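Local coordinates for glutamate receptor IIB,Glutamate receptor IIB (Drosophila melanogaster, PDB 4WXJ), which binds the neurotransmitter glutamate through this two-lobed ligand-binding domain and probably works as a glutamate-gated, kainate-type cation channel subunit in the postsynaptic membrane of muscle, at residues G18-F22 with T202-Y207; L116-L121 with A196-T202; S151-S155 with F221-H225. All blocks are in the same frame, centred on the assembly; numbering follows the deposited sequence.

Contact 1: G18-F22 with T202-Y207; sequences GKPYF and TNLQYY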
ATOM      1  N   GLY A  18       6.349  -6.026  -4.295  1.00 24.67           N
ATOM      2  CA  GLY A  18       6.581  -5.304  -3.060  1.00 25.65           C
ATOM      3  C   GLY A  18       6.258  -6.177  -1.869  1.00 29.98           C
ATOM      4  O   GLY A  18       5.118  -6.604  -1.690  1.00 24.43           O
ATOM      5  N   LYS A  19       7.269  -6.451  -1.054  1.00 30.08           N
ATOM      6  CA  LYS A  19       7.104  -7.327   0.094  1.00 22.38           C
ATOM      7  C   LYS A  19       6.333  -6.619   1.200  1.00 19.34           C
ATOM      8  O   LYS A  19       6.384  -5.393   1.299  1.00 19.17           O
ATOM      9  CB  LYS A  19       8.465  -7.786   0.611  1.00 33.22           C
ATOM     10  CG  LYS A  19       9.225  -8.669  -0.363  1.00 30.31           C
ATOM     11  CD  LYS A  19      10.626  -8.965   0.142  1.00 43.57           C
ATOM     12  CE  LYS A  19      11.351  -9.939  -0.773  1.00 54.84           C
ATOM     13  NZ  LYS A  19      12.782 -10.101  -0.391  1.00 53.56           N
ATOM     14  N   PRO A  20       5.626  -7.385   2.046  1.00 21.86           N
ATOM     15  CA  PRO A  20       5.484  -8.846   2.036  1.00 20.44           C
ATOM     16  C   PRO A  20       4.272  -9.345   1.248  1.00 26.46           C
ATOM     17  O   PRO A  20       3.861 -10.492   1.419  1.00 28.64           O
ATOM     18  CB  PRO A  20       5.332  -9.176   3.519  1.00 21.70           C
ATOM     19  CG  PRO A  20       4.599  -8.002   4.070  1.00 21.00           C
ATOM     20  CD  PRO A  20       5.045  -6.798   3.267  1.00 29.06           C
ATOM     21  N   TYR A  21       3.714  -8.499   0.388  1.00 21.46           N
ATOM     22  CA  TYR A  21       2.463  -8.824  -0.289  1.00 23.64           C
ATOM     23  C   TYR A  21       2.678  -9.693  -1.521  1.00 27.04           C
ATOM     24  O   TYR A  21       1.951 -10.663  -1.740  1.00 21.85           O
ATOM     25  CB  TYR A  21       1.733  -7.537  -0.678  1.00 26.44           C
ATOM     26  CG  TYR A  21       1.544  -6.598   0.489  1.00 22.36           C
ATOM     27  CD1 TYR A  21       0.489  -6.765   1.376  1.00 19.11           C
ATOM     28  CD2 TYR A  21       2.428  -5.551   0.711  1.00 19.08           C
ATOM     29  CE1 TYR A  21       0.317  -5.913   2.449  1.00 24.85           C
ATOM     30  CE2 TYR A  21       2.264  -4.696   1.781  1.00 25.07           C
ATOM     31  CZ  TYR A  21       1.209  -4.884   2.651  1.00 21.56           C
ATOM     32  OH  TYR A  21       1.038  -4.029   3.714  1.00 25.70           O
ATOM     33  N   PHE A  22       3.679  -9.345  -2.322  1.00 23.71           N
ATOM     34  CA  PHE A  22       3.926 -10.032  -3.582  1.00 23.40           C
ATOM     35  C   PHE A  22       5.373  -9.837  -4.015  1.00 20.19           C
ATOM     36  O   PHE A  22       5.839  -8.707  -4.147  1.00 22.23           O
ATOM     37  CB  PHE A  22       2.970  -9.514  -4.658  1.00 20.11           C
ATOM     38  CG  PHE A  22       3.020 -10.285  -5.943  1.00 24.52           C
ATOM     39  CD1 PHE A  22       3.875  -9.905  -6.964  1.00 31.96           C
ATOM     40  CD2 PHE A  22       2.200 -11.381  -6.137  1.00 28.05           C
ATOM     41  CE1 PHE A  22       3.917 -10.610  -8.149  1.00 29.43           C
ATOM     42  CE2 PHE A  22       2.235 -12.091  -7.320  1.00 25.56           C
ATOM     43  CZ  PHE A  22       3.094 -11.702  -8.329  1.00 30.04           C
ATOM     44  N   THR A 202       0.840  -0.664   8.409  1.00 15.16           N
ATOM     45  CA  THR A 202       1.131  -2.036   8.014  1.00 10.75           C
ATOM     46  C   THR A 202       2.557  -2.159   7.500  1.00 16.15           C
ATOM     47  O   THR A 202       3.358  -2.946   8.013  1.00 13.19           O
ATOM     48  CB  THR A 202       0.163  -2.517   6.922  1.00 29.04           C
ATOM     49  OG1 THR A 202       0.077  -1.526   5.888  1.00 21.12           O
ATOM     50  CG2 THR A 202      -1.214  -2.750   7.507  1.00 20.86           C
ATOM     51  N   ASN A 203       2.868  -1.366   6.481  1.00 19.16           N
ATOM     52  CA  ASN A 203       4.185  -1.393   5.862  1.00 23.46           C
ATOM     53  C   ASN A 203       5.261  -0.913   6.823  1.00 13.86           C
ATOM     54  O   ASN A 203       6.387  -1.406   6.801  1.00 17.31           O
ATOM     55  CB  ASN A 203       4.189  -0.535   4.597  1.00 16.67           C
ATOM     56  CG  ASN A 203       3.186  -1.014   3.568  1.00 30.02           C
ATOM     57  OD1 ASN A 203       2.953  -2.214   3.430  1.00 26.71           O
ATOM     58  ND2 ASN A 203       2.582  -0.078   2.845  1.00 25.64           N
ATOM     59  N   LEU A 204       4.909   0.054   7.665  1.00 14.36           N
ATOM     60  CA  LEU A 204       5.838   0.580   8.655  1.00 14.09           C
ATOM     61  C   LEU A 204       6.244  -0.514   9.631  1.00 16.86           C
ATOM     62  O   LEU A 204       7.424  -0.662   9.951  1.00 24.96           O
ATOM     63  CB  LEU A 204       5.216   1.757   9.410  1.00 16.57           C
ATOM     64  CG  LEU A 204       6.188   2.591  10.252  1.00 19.37           C
ATOM     65  CD1 LEU A 204       5.719   4.034  10.324  1.00 30.48           C
ATOM     66  CD2 LEU A 204       6.342   2.025  11.654  1.00 28.74           C
ATOM     67  N   GLN A 205       5.260  -1.276  10.102  1.00 23.95           N
ATOM     68  CA  GLN A 205       5.516  -2.375  11.027  1.00 33.15           C
ATOM     69  C   GLN A 205       6.456  -3.392  10.398  1.00 25.80           C
ATOM     70  O   GLN A 205       7.394  -3.864  11.040  1.00 28.10           O
ATOM     71  CB  GLN A 205       4.209  -3.060  11.431  1.00 33.38           C
ATOM     72  CG  GLN A 205       4.392  -4.195  12.438  1.00 46.27           C
ATOM     73  CD  GLN A 205       3.140  -5.033  12.621  1.00 57.39           C
ATOM     74  OE1 GLN A 205       2.169  -4.900  11.876  1.00 57.76           O
ATOM     75  NE2 GLN A 205       3.159  -5.907  13.622  1.00 62.48           N
ATOM     76  N   TYR A 206       6.196  -3.726   9.138  1.00 20.16           N
ATOM     77  CA  TYR A 206       6.999  -4.709   8.425  1.00 19.25           C
ATOM     78  C   TYR A 206       8.470  -4.317   8.376  1.00 17.27           C
ATOM     79  O   TYR A 206       9.346  -5.148   8.615  1.00 22.20           O
ATOM     80  CB  TYR A 206       6.480  -4.901   7.002  1.00 18.70           C
ATOM     81  CG  TYR A 206       7.351  -5.817   6.177  1.00 20.86           C
ATOM     82  CD1 TYR A 206       7.214  -7.197   6.258  1.00 24.29           C
ATOM     83  CD2 TYR A 206       8.320  -5.305   5.323  1.00 22.31           C
ATOM     84  CE1 TYR A 206       8.012  -8.039   5.509  1.00 30.29           C
ATOM     85  CE2 TYR A 206       9.122  -6.140   4.570  1.00 28.33           C
ATOM     86  CZ  TYR A 206       8.965  -7.506   4.668  1.00 29.05           C
ATOM     87  OH  TYR A 206       9.760  -8.342   3.920  1.00 25.60           O
ATOM     88  N   TYR A 207       8.735  -3.051   8.067  1.00 15.04           N
ATOM     89  CA  TYR A 207      10.103  -2.587   7.862  1.00 20.88           C
ATOM     90  C   TYR A 207      10.813  -2.241   9.169  1.00 19.27           C
ATOM     91  O   TYR A 207      12.018  -2.454   9.293  1.00 22.77           O
ATOM     92  CB  TYR A 207      10.116  -1.374   6.927  1.00 20.75           C
ATOM     93  CG  TYR A 207      10.002  -1.747   5.465  1.00 13.83           C
ATOM     94  CD1 TYR A 207      11.091  -2.268   4.779  1.00 23.36           C
ATOM     95  CD2 TYR A 207       8.814  -1.571   4.770  1.00 15.76           C
ATOM     96  CE1 TYR A 207      10.999  -2.611   3.445  1.00 32.04           C
ATOM     97  CE2 TYR A 207       8.711  -1.910   3.434  1.00 27.99           C
ATOM     98  CZ  TYR A 207       9.808  -2.431   2.776  1.00 36.11           C
ATOM     99  OH  TYR A 207       9.715  -2.771   1.446  1.00 39.47           O
TER
HETATM  100  O   HOH W   1       5.522  -2.619   2.241  1.00 51.13           O
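Pro-20 sets its CD over one face of the Tyr-206 ring, joining the loop that follows strand 10-15 to helix 201-208. This CD stands 3.8 Å from the ring centroid and only 14° off the normal, a CH-pi contact, while CG and CB reach on over CD1 and CE1 of the same ring, CG coming to 3.5 Å from Tyr-206 CD1. A chi1 of 175° carries the Tyr-206 phenol out from the helix alongside the proline until its OH meets Lys-19, whose CB is 3.6 Å from that oxygen; the extended lysine chain passes the hydroxyl and only its end leads away.

Tyr-21 makes the polar half of the contact. Its OH donates to Asn-203 OD1 at 2.7 Å, with the amide oxygen at the edge of the phenol ring and near its plane, and the ring and amide planes almost perpendicular at 86°. A water donates to Lys-19 O at 3.1 Å and, weakly, to the same OD1. The other end of the amide is held as well, since Asn-203 ND2 bonds to Asp-96, so both ends of the group fix its rotation. Thr-202 OG1 lies 3.5 Å from Tyr-21 OH, a weak bond at most, and has its stronger partner in Tyr-226. Phe-261 of helix 252-261 packs on both Pro-20 and Tyr-206. In the clamshell-like ligand-binding domain of ionotropic glutamate receptors, this is where a loop of one lobe meets a helix of the other, with Asn-203 a second-shell residue behind the glutamate-binding Asp-96.

Contact 2: L116-L121 with A196-T202; sequences LGISIL and AFLMETT. With GLU (glutamic acid), chain C.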
ATOM      1  N   LEU A 116      -6.064  -0.215   8.514  1.00 14.06           N
ATOM      2  CA  LEU A 116      -4.754   0.328   8.838  1.00 14.34           C
ATOM      3  C   LEU A 116      -4.833   1.828   9.098  1.00 16.82           C
ATOM      4  O   LEU A 116      -5.910   2.426   9.061  1.00 13.61           O
ATOM      5  CB  LEU A 116      -3.771   0.048   7.696  1.00 13.65           C
ATOM      6  CG  LEU A 116      -4.267   0.479   6.314  1.00 13.37           C
ATOM      7  CD1 LEU A 116      -3.152   1.120   5.502  1.00 21.39           C
ATOM      8  CD2 LEU A 116      -4.853  -0.712   5.566  1.00 16.54           C
ATOM      9  N   GLY A 117      -3.676   2.426   9.358  1.00 14.69           N
ATOM     10  CA  GLY A 117      -3.566   3.860   9.511  1.00 18.74           C
ATOM     11  C   GLY A 117      -2.279   4.361   8.888  1.00 19.73           C
ATOM     12  O   GLY A 117      -1.604   3.631   8.161  1.00 10.65           O
ATOM     13  N   ILE A 118      -1.949   5.612   9.186  1.00 16.48           N
ATOM     14  CA  ILE A 118      -0.731   6.246   8.702  1.00 15.77           C
ATOM     15  C   ILE A 118       0.128   6.646   9.896  1.00 21.09           C
ATOM     16  O   ILE A 118      -0.394   7.002  10.953  1.00  9.70           O
ATOM     17  CB  ILE A 118      -1.048   7.489   7.842  1.00 15.52           C
ATOM     18  CG1 ILE A 118      -1.847   7.089   6.598  1.00 16.03           C
ATOM     19  CG2 ILE A 118       0.235   8.212   7.433  1.00 15.77           C
ATOM     20  CD1 ILE A 118      -2.456   8.267   5.859  1.00 20.00           C
ATOM     21  N   SER A 119       1.444   6.581   9.731  1.00 19.38           N
ATOM     22  CA  SER A 119       2.349   7.037  10.775  1.00 17.10           C
ATOM     23  C   SER A 119       3.686   7.455  10.175  1.00 20.40           C
ATOM     24  O   SER A 119       3.835   7.525   8.952  1.00 17.45           O
ATOM     25  CB  SER A 119       2.547   5.946  11.830  1.00 27.22           C
ATOM     26  OG  SER A 119       3.088   6.490  13.023  1.00 24.78           O
ATOM     27  N   ILE A 120       4.650   7.733  11.046  1.00 22.24           N
ATOM     28  CA  ILE A 120       5.927   8.305  10.637  1.00 27.10           C
ATOM     29  C   ILE A 120       7.078   7.331  10.881  1.00 21.03           C
ATOM     30  O   ILE A 120       7.331   6.935  12.017  1.00 24.47           O
ATOM     31  CB  ILE A 120       6.213   9.616  11.396  1.00 21.53           C
ATOM     32  CG1 ILE A 120       5.052  10.603  11.232  1.00 21.10           C
ATOM     33  CG2 ILE A 120       7.514  10.248  10.905  1.00 20.70           C
ATOM     34  CD1 ILE A 120       5.070  11.735  12.239  1.00 24.43           C
ATOM     35  N   LEU A 121       7.771   6.952   9.810  1.00 23.79           N
ATOM     36  CA  LEU A 121       8.982   6.146   9.924  1.00 17.85           C
ATOM     37  C   LEU A 121      10.185   7.072  10.022  1.00 30.72           C
ATOM     38  O   LEU A 121      10.377   7.943   9.169  1.00 19.55           O
ATOM     39  CB  LEU A 121       9.135   5.200   8.730  1.00 25.81           C
ATOM     40  CG  LEU A 121      10.405   4.340   8.727  1.00 22.29           C
ATOM     41  CD1 LEU A 121      10.410   3.375   9.899  1.00 21.82           C
ATOM     42  CD2 LEU A 121      10.547   3.590   7.414  1.00 29.30           C
ATOM     43  N   ALA A 196      12.325  11.802   7.288  1.00 19.92           N
ATOM     44  CA  ALA A 196      11.318  10.918   7.858  1.00 12.02           C
ATOM     45  C   ALA A 196      10.319  10.532   6.773  1.00 30.76           C
ATOM     46  O   ALA A 196      10.025  11.323   5.880  1.00 20.63           O
ATOM     47  CB  ALA A 196      10.622  11.586   9.021  1.00 14.14           C
ATOM     48  N   PHE A 197       9.801   9.312   6.853  1.00 23.70           N
ATOM     49  CA  PHE A 197       8.941   8.778   5.807  1.00 19.58           C
ATOM     50  C   PHE A 197       7.532   8.546   6.338  1.00 18.28           C
ATOM     51  O   PHE A 197       7.326   7.783   7.280  1.00 18.22           O
ATOM     52  CB  PHE A 197       9.532   7.476   5.255  1.00 19.99           C
ATOM     53  CG  PHE A 197       8.847   6.966   4.017  1.00 24.94           C
ATOM     54  CD1 PHE A 197       8.685   7.783   2.911  1.00 33.35           C
ATOM     55  CD2 PHE A 197       8.391   5.660   3.952  1.00 27.11           C
ATOM     56  CE1 PHE A 197       8.063   7.313   1.769  1.00 31.84           C
ATOM     57  CE2 PHE A 197       7.771   5.184   2.813  1.00 23.09           C
ATOM     58  CZ  PHE A 197       7.605   6.011   1.721  1.00 27.79           C
ATOM     59  N   LEU A 198       6.567   9.233   5.734  1.00 16.38           N
ATOM     60  CA  LEU A 198       5.166   9.067   6.087  1.00 15.98           C
ATOM     61  C   LEU A 198       4.585   7.906   5.291  1.00 21.46           C
ATOM     62  O   LEU A 198       4.597   7.914   4.057  1.00 15.73           O
ATOM     63  CB  LEU A 198       4.397  10.360   5.820  1.00 19.16           C
ATOM     64  CG  LEU A 198       4.673  11.481   6.821  1.00 25.60           C
ATOM     65  CD1 LEU A 198       4.724  12.823   6.117  1.00 31.16           C
ATOM     66  CD2 LEU A 198       3.624  11.490   7.920  1.00 24.43           C
ATOM     67  N   MET A 199       4.086   6.900   6.002  1.00 20.84           N
ATOM     68  CA  MET A 199       3.665   5.658   5.370  1.00 11.66           C
ATOM     69  C   MET A 199       2.572   4.969   6.170  1.00 14.17           C
ATOM     70  O   MET A 199       2.243   5.380   7.281  1.00 13.68           O
ATOM     71  CB  MET A 199       4.861   4.717   5.211  1.00 17.50           C
ATOM     72  CG  MET A 199       5.466   4.265   6.530  1.00 23.10           C
ATOM     73  SD  MET A 199       7.066   3.451   6.339  1.00 27.32           S
ATOM     74  CE  MET A 199       6.641   2.085   5.260  1.00 24.79           C
ATOM     75  N   GLU A 200       2.020   3.911   5.592  1.00 10.16           N
ATOM     76  CA  GLU A 200       0.946   3.166   6.221  1.00 10.78           C
ATOM     77  C   GLU A 200       1.495   2.248   7.309  1.00 15.06           C
ATOM     78  O   GLU A 200       2.588   1.693   7.174  1.00 10.81           O
ATOM     79  CB  GLU A 200       0.179   2.380   5.160  1.00 10.91           C
ATOM     80  CG  GLU A 200      -0.593   3.298   4.216  1.00 13.74           C
ATOM     81  CD  GLU A 200      -1.157   2.584   3.003  1.00 24.60           C
ATOM     82  OE1 GLU A 200      -0.677   1.480   2.677  1.00 16.99           O
ATOM     83  OE2 GLU A 200      -2.083   3.136   2.372  1.00 24.07           O
ATOM     84  N   THR A 201       0.733   2.108   8.390  1.00 15.38           N
ATOM     85  CA  THR A 201       1.199   1.423   9.593  1.00 18.67           C
ATOM     86  C   THR A 201       1.551  -0.040   9.341  1.00 24.22           C
ATOM     87  O   THR A 201       2.450  -0.589   9.980  1.00 20.55           O
ATOM     88  CB  THR A 201       0.142   1.499  10.705  1.00 15.04           C
ATOM     89  OG1 THR A 201      -1.123   1.060  10.195  1.00 14.24           O
ATOM     90  CG2 THR A 201       0.013   2.926  11.208  1.00 21.94           C
ATOM     91  N   THR A 202       0.840  -0.664   8.409  1.00 15.16           N
ATOM     92  CA  THR A 202       1.131  -2.036   8.014  1.00 10.75           C
ATOM     93  C   THR A 202       2.557  -2.159   7.500  1.00 16.15           C
ATOM     94  O   THR A 202       3.358  -2.946   8.013  1.00 13.19           O
ATOM     95  CB  THR A 202       0.163  -2.517   6.922  1.00 29.04           C
ATOM     96  OG1 THR A 202       0.077  -1.526   5.888  1.00 21.12           O
ATOM     97  CG2 THR A 202      -1.214  -2.750   7.507  1.00 20.86           C
TER
HETATM   98  N   GLU C 301      -1.294   1.558  -0.125  1.00 15.97           N
HETATM   99  CA  GLU C 301      -0.973   2.866  -0.760  1.00 13.27           C
HETATM  100  C   GLU C 301      -1.745   3.028  -2.063  1.00 20.41           C
HETATM  101  O   GLU C 301      -2.618   2.215  -2.373  1.00 17.46           O
HETATM  102  CB  GLU C 301       0.530   2.978  -1.010  1.00 14.41           C
HETATM  103  CG  GLU C 301       1.363   3.188   0.245  1.00 19.12           C
HETATM  104  CD  GLU C 301       1.387   4.634   0.725  1.00 17.37           C
HETATM  105  OE1 GLU C 301       1.893   4.874   1.842  1.00 22.62           O
HETATM  106  OE2 GLU C 301       0.910   5.531  -0.005  1.00 22.59           O
HETATM  107  OXT GLU C 301      -1.526   3.967  -2.831  1.00 18.23           O
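An antiparallel strand pair that runs straight into the glutamate site joins 116-121 to 196-200, the axes crossing at 155°. Ser-119 and Met-199 form a hydrogen-bonded pair, with Ser-119 N 2.8 Å from Met-199 O and the donor nearly on the carbonyl axis; Leu-121 and Phe-197 form the next. Where strand gives way to helix, Thr-201 closes the ladder with two bonds to Gly-117. Its N donates to Gly-117 O at 2.8 Å, from 42° above the carbonyl plane, and its OG1, tucked between backbone N and carbonyl carbon (chi1 51°), accepts from Gly-117 N at 3.0 Å.

From 119-121 to 197-199 the side chains alternate between the faces, whereas those of Ile-118 and Glu-200 diverge. Ile-120 CG1 and Leu-198 CD2 lie side by side, pointing the same way, 3.7 Å apart. On the other face Met-199, bent at its end, lays SD against both CB and CD2 of Leu-121. Glu-200, at the N-cap position of helix 201-208, sends an extended chain past Leu-116, whose CD1 touches its CD at 3.5 Å. Its carboxylate grips the amino group of the bound glutamate, OE1 at 2.9 Å from the ligand N and OE2 by a weak bond, while Thr-98 and Tyr-226 hold the carboxylate in place. Ile-118, Leu-198 and Glu-200 face helix 149-155; Leu-121, Phe-197 and Met-199 pack on helix 181-191; strands 141-143 and 214-230 continue the sheet beyond the pair.

Contact 3: S151-S155 with F221-H225; sequences SVYFS and FGEKH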
ATOM      1  N   SER A 151      -0.266  10.213   0.198  1.00 17.47           N
ATOM      2  CA  SER A 151      -0.285  11.554  -0.384  1.00 21.34           C
ATOM      3  C   SER A 151      -1.704  12.105  -0.402  1.00 17.45           C
ATOM      4  O   SER A 151      -1.920  13.293  -0.164  1.00 20.30           O
ATOM      5  CB  SER A 151       0.283  11.549  -1.804  1.00 16.25           C
ATOM      6  OG  SER A 151       1.697  11.498  -1.789  1.00 40.86           O
ATOM      7  N   VAL A 152      -2.667  11.232  -0.696  1.00 17.88           N
ATOM      8  CA  VAL A 152      -4.070  11.628  -0.748  1.00 14.23           C
ATOM      9  C   VAL A 152      -4.551  12.109   0.613  1.00 16.25           C
ATOM     10  O   VAL A 152      -5.352  13.039   0.698  1.00 20.82           O
ATOM     11  CB  VAL A 152      -4.972  10.465  -1.225  1.00 15.92           C
ATOM     12  CG1 VAL A 152      -6.448  10.853  -1.148  1.00 22.06           C
ATOM     13  CG2 VAL A 152      -4.606  10.051  -2.643  1.00 28.34           C
ATOM     14  N   TYR A 153      -4.068  11.471   1.677  1.00 15.21           N
ATOM     15  CA  TYR A 153      -4.489  11.824   3.029  1.00 12.89           C
ATOM     16  C   TYR A 153      -4.182  13.286   3.331  1.00 14.55           C
ATOM     17  O   TYR A 153      -4.974  13.976   3.967  1.00 13.73           O
ATOM     18  CB  TYR A 153      -3.805  10.922   4.064  1.00 14.42           C
ATOM     19  CG  TYR A 153      -4.052  11.357   5.495  1.00 14.17           C
ATOM     20  CD1 TYR A 153      -3.180  12.226   6.138  1.00 17.90           C
ATOM     21  CD2 TYR A 153      -5.161  10.904   6.198  1.00 14.37           C
ATOM     22  CE1 TYR A 153      -3.404  12.632   7.443  1.00 19.37           C
ATOM     23  CE2 TYR A 153      -5.393  11.304   7.504  1.00 18.77           C
ATOM     24  CZ  TYR A 153      -4.511  12.168   8.120  1.00 21.59           C
ATOM     25  OH  TYR A 153      -4.740  12.566   9.417  1.00 26.47           O
ATOM     26  N   PHE A 154      -3.027  13.754   2.869  1.00 12.12           N
ATOM     27  CA  PHE A 154      -2.601  15.124   3.128  1.00 17.77           C
ATOM     28  C   PHE A 154      -3.120  16.102   2.077  1.00 19.51           C
ATOM     29  O   PHE A 154      -3.569  17.196   2.413  1.00 21.50           O
ATOM     30  CB  PHE A 154      -1.075  15.192   3.197  1.00 17.53           C
ATOM     31  CG  PHE A 154      -0.494  14.477   4.384  1.00 19.22           C
ATOM     32  CD1 PHE A 154      -0.502  15.066   5.636  1.00 13.42           C
ATOM     33  CD2 PHE A 154       0.058  13.212   4.247  1.00 17.29           C
ATOM     34  CE1 PHE A 154       0.028  14.409   6.730  1.00 21.36           C
ATOM     35  CE2 PHE A 154       0.590  12.551   5.337  1.00 15.09           C
ATOM     36  CZ  PHE A 154       0.574  13.150   6.581  1.00 24.74           C
ATOM     37  N   SER A 155      -3.069  15.709   0.810  1.00 17.49           N
ATOM     38  CA  SER A 155      -3.431  16.618  -0.276  1.00 23.03           C
ATOM     39  C   SER A 155      -4.929  16.944  -0.295  1.00 25.80           C
ATOM     40  O   SER A 155      -5.327  18.006  -0.773  1.00 19.20           O
ATOM     41  CB  SER A 155      -3.009  16.029  -1.626  1.00 14.57           C
ATOM     42  OG  SER A 155      -3.734  14.851  -1.930  1.00 18.51           O
ATOM     43  N   PHE A 221      -2.462   7.573  12.818  1.00 17.41           N
ATOM     44  CA  PHE A 221      -3.584   8.464  12.546  1.00 11.06           C
ATOM     45  C   PHE A 221      -4.227   8.117  11.210  1.00 21.75           C
ATOM     46  O   PHE A 221      -3.586   7.543  10.329  1.00 18.45           O
ATOM     47  CB  PHE A 221      -3.136   9.928  12.559  1.00 13.90           C
ATOM     48  CG  PHE A 221      -1.962  10.217  11.668  1.00 14.32           C
ATOM     49  CD1 PHE A 221      -2.146  10.520  10.330  1.00 16.26           C
ATOM     50  CD2 PHE A 221      -0.672  10.200  12.175  1.00 22.64           C
ATOM     51  CE1 PHE A 221      -1.064  10.791   9.511  1.00 19.57           C
ATOM     52  CE2 PHE A 221       0.412  10.470  11.359  1.00 15.91           C
ATOM     53  CZ  PHE A 221       0.215  10.765  10.027  1.00 21.13           C
ATOM     54  N   GLY A 222      -5.503   8.467  11.076  1.00 14.33           N
ATOM     55  CA  GLY A 222      -6.263   8.164   9.879  1.00 18.43           C
ATOM     56  C   GLY A 222      -6.901   6.789   9.943  1.00 15.27           C
ATOM     57  O   GLY A 222      -6.501   5.946  10.748  1.00 16.65           O
ATOM     58  N   GLU A 223      -7.901   6.575   9.092  1.00 17.89           N
ATOM     59  CA  GLU A 223      -8.573   5.283   8.965  1.00 18.09           C
ATOM     60  C   GLU A 223      -8.574   4.847   7.507  1.00 20.17           C
ATOM     61  O   GLU A 223      -9.377   5.334   6.711  1.00 30.47           O
ATOM     62  CB  GLU A 223     -10.012   5.358   9.483  1.00 30.46           C
ATOM     63  CG  GLU A 223     -10.145   5.596  10.978  1.00 27.82           C
ATOM     64  CD  GLU A 223     -11.598   5.663  11.422  1.00 42.16           C
ATOM     65  OE1 GLU A 223     -12.449   4.983  10.804  1.00 24.88           O
ATOM     66  OE2 GLU A 223     -11.893   6.403  12.384  1.00 36.55           O
ATOM     67  N   LYS A 224      -7.675   3.930   7.163  1.00 18.54           N
ATOM     68  CA  LYS A 224      -7.534   3.475   5.784  1.00 16.37           C
ATOM     69  C   LYS A 224      -7.798   1.975   5.672  1.00 11.37           C
ATOM     70  O   LYS A 224      -7.726   1.249   6.663  1.00 15.68           O
ATOM     71  CB  LYS A 224      -6.140   3.820   5.254  1.00 12.20           C
ATOM     72  CG  LYS A 224      -5.765   5.293   5.400  1.00 19.40           C
ATOM     73  CD  LYS A 224      -6.750   6.225   4.689  1.00 36.15           C
ATOM     74  CE  LYS A 224      -6.513   7.684   5.062  1.00 47.05           C
ATOM     75  NZ  LYS A 224      -7.665   8.550   4.680  1.00 49.10           N
ATOM     76  N   HIS A 225      -8.109   1.528   4.457  1.00 11.86           N
ATOM     77  CA  HIS A 225      -8.472   0.137   4.208  1.00 14.46           C
ATOM     78  C   HIS A 225      -7.829  -0.392   2.933  1.00 18.79           C
ATOM     79  O   HIS A 225      -7.743   0.325   1.935  1.00 16.25           O
ATOM     80  CB  HIS A 225      -9.994  -0.016   4.091  1.00 22.13           C
ATOM     81  CG  HIS A 225     -10.773   0.732   5.131  1.00 25.96           C
ATOM     82  ND1 HIS A 225     -11.019   0.221   6.380  1.00 47.89           N
ATOM     83  CD2 HIS A 225     -11.372   1.947   5.086  1.00 39.77           C
ATOM     84  CE1 HIS A 225     -11.732   1.095   7.078  1.00 40.40           C
ATOM     85  NE2 HIS A 225     -11.959   2.143   6.316  1.00 49.57           N
TER
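Tyr-153 and Phe-221 meet obliquely, their ring planes 44° apart and the centroids separated by 5.4 Å. The touching part is the outer half of the tyrosine: its CE1 lies 3.6 Å from Phe-221 CE1, and its OH comes to 3.4 Å from Phe-221 CD1. The Tyr-153 phenol, at a chi1 of 172°, extends from the helix toward the turn at Gly-222, whereas Phe-221 has CG wedged between its N and carbonyl carbon (chi1 52°) and swings its ring back to meet it. Tyr-153 CD1 stands over the centre of one face of the Phe-154 ring, 3.6 Å above its plane, and Phe-154 CZ reaches Phe-221 CE1 at 4.1 Å, the two phenylalanine side chains crossing at about a right angle.

These rings tie helix 149-155, whose first residues bind the agonist, to the part of strand 214-230 where it turns toward the other lobe of the ligand-binding domain. The chain turns a corner at Gly-222, whose CA lies 4.0 Å from Tyr-153 CE2 and whose backbone angles suit glycine. Just past the corner Lys-224 crosses Tyr-153 at about a right angle, its CE 3.7 Å from Tyr-153 CD2 and NZ at the edge of the ring. Replacing Tyr-153 with an alanine would probably open a gap between helix and strand, leaving Phe-221 and Lys-224 without part of the surface they pack on. The phenol OH is also weakly bonded to Asn-162, while Ile-118 of the adjoining strand packs against Tyr-153.

Along the chain the first segments come in the order 18-22, 116-121 and 151-155, followed by 196-202, 202-207 and 221-225, so contact 2 falls within the chain span of contact 1, and contact 3 interlocks with both. Contacts 1 and 2 share Thr-202 and helix 201-208, with centres 11 Å apart; Leu-204 of that helix packs on the backbone of 119-121. Contacts 2 and 3 lie 10 Å apart on neighbouring strands of one sheet, and backbone pairs Ile-118 with Phe-221 and Leu-116 with Lys-224 join them. Contacts 1 and 3 do not touch, their centres about 17 Å apart. Contact 2 reaches the bound glutamate directly, while contacts 1 and 3 lie near its site.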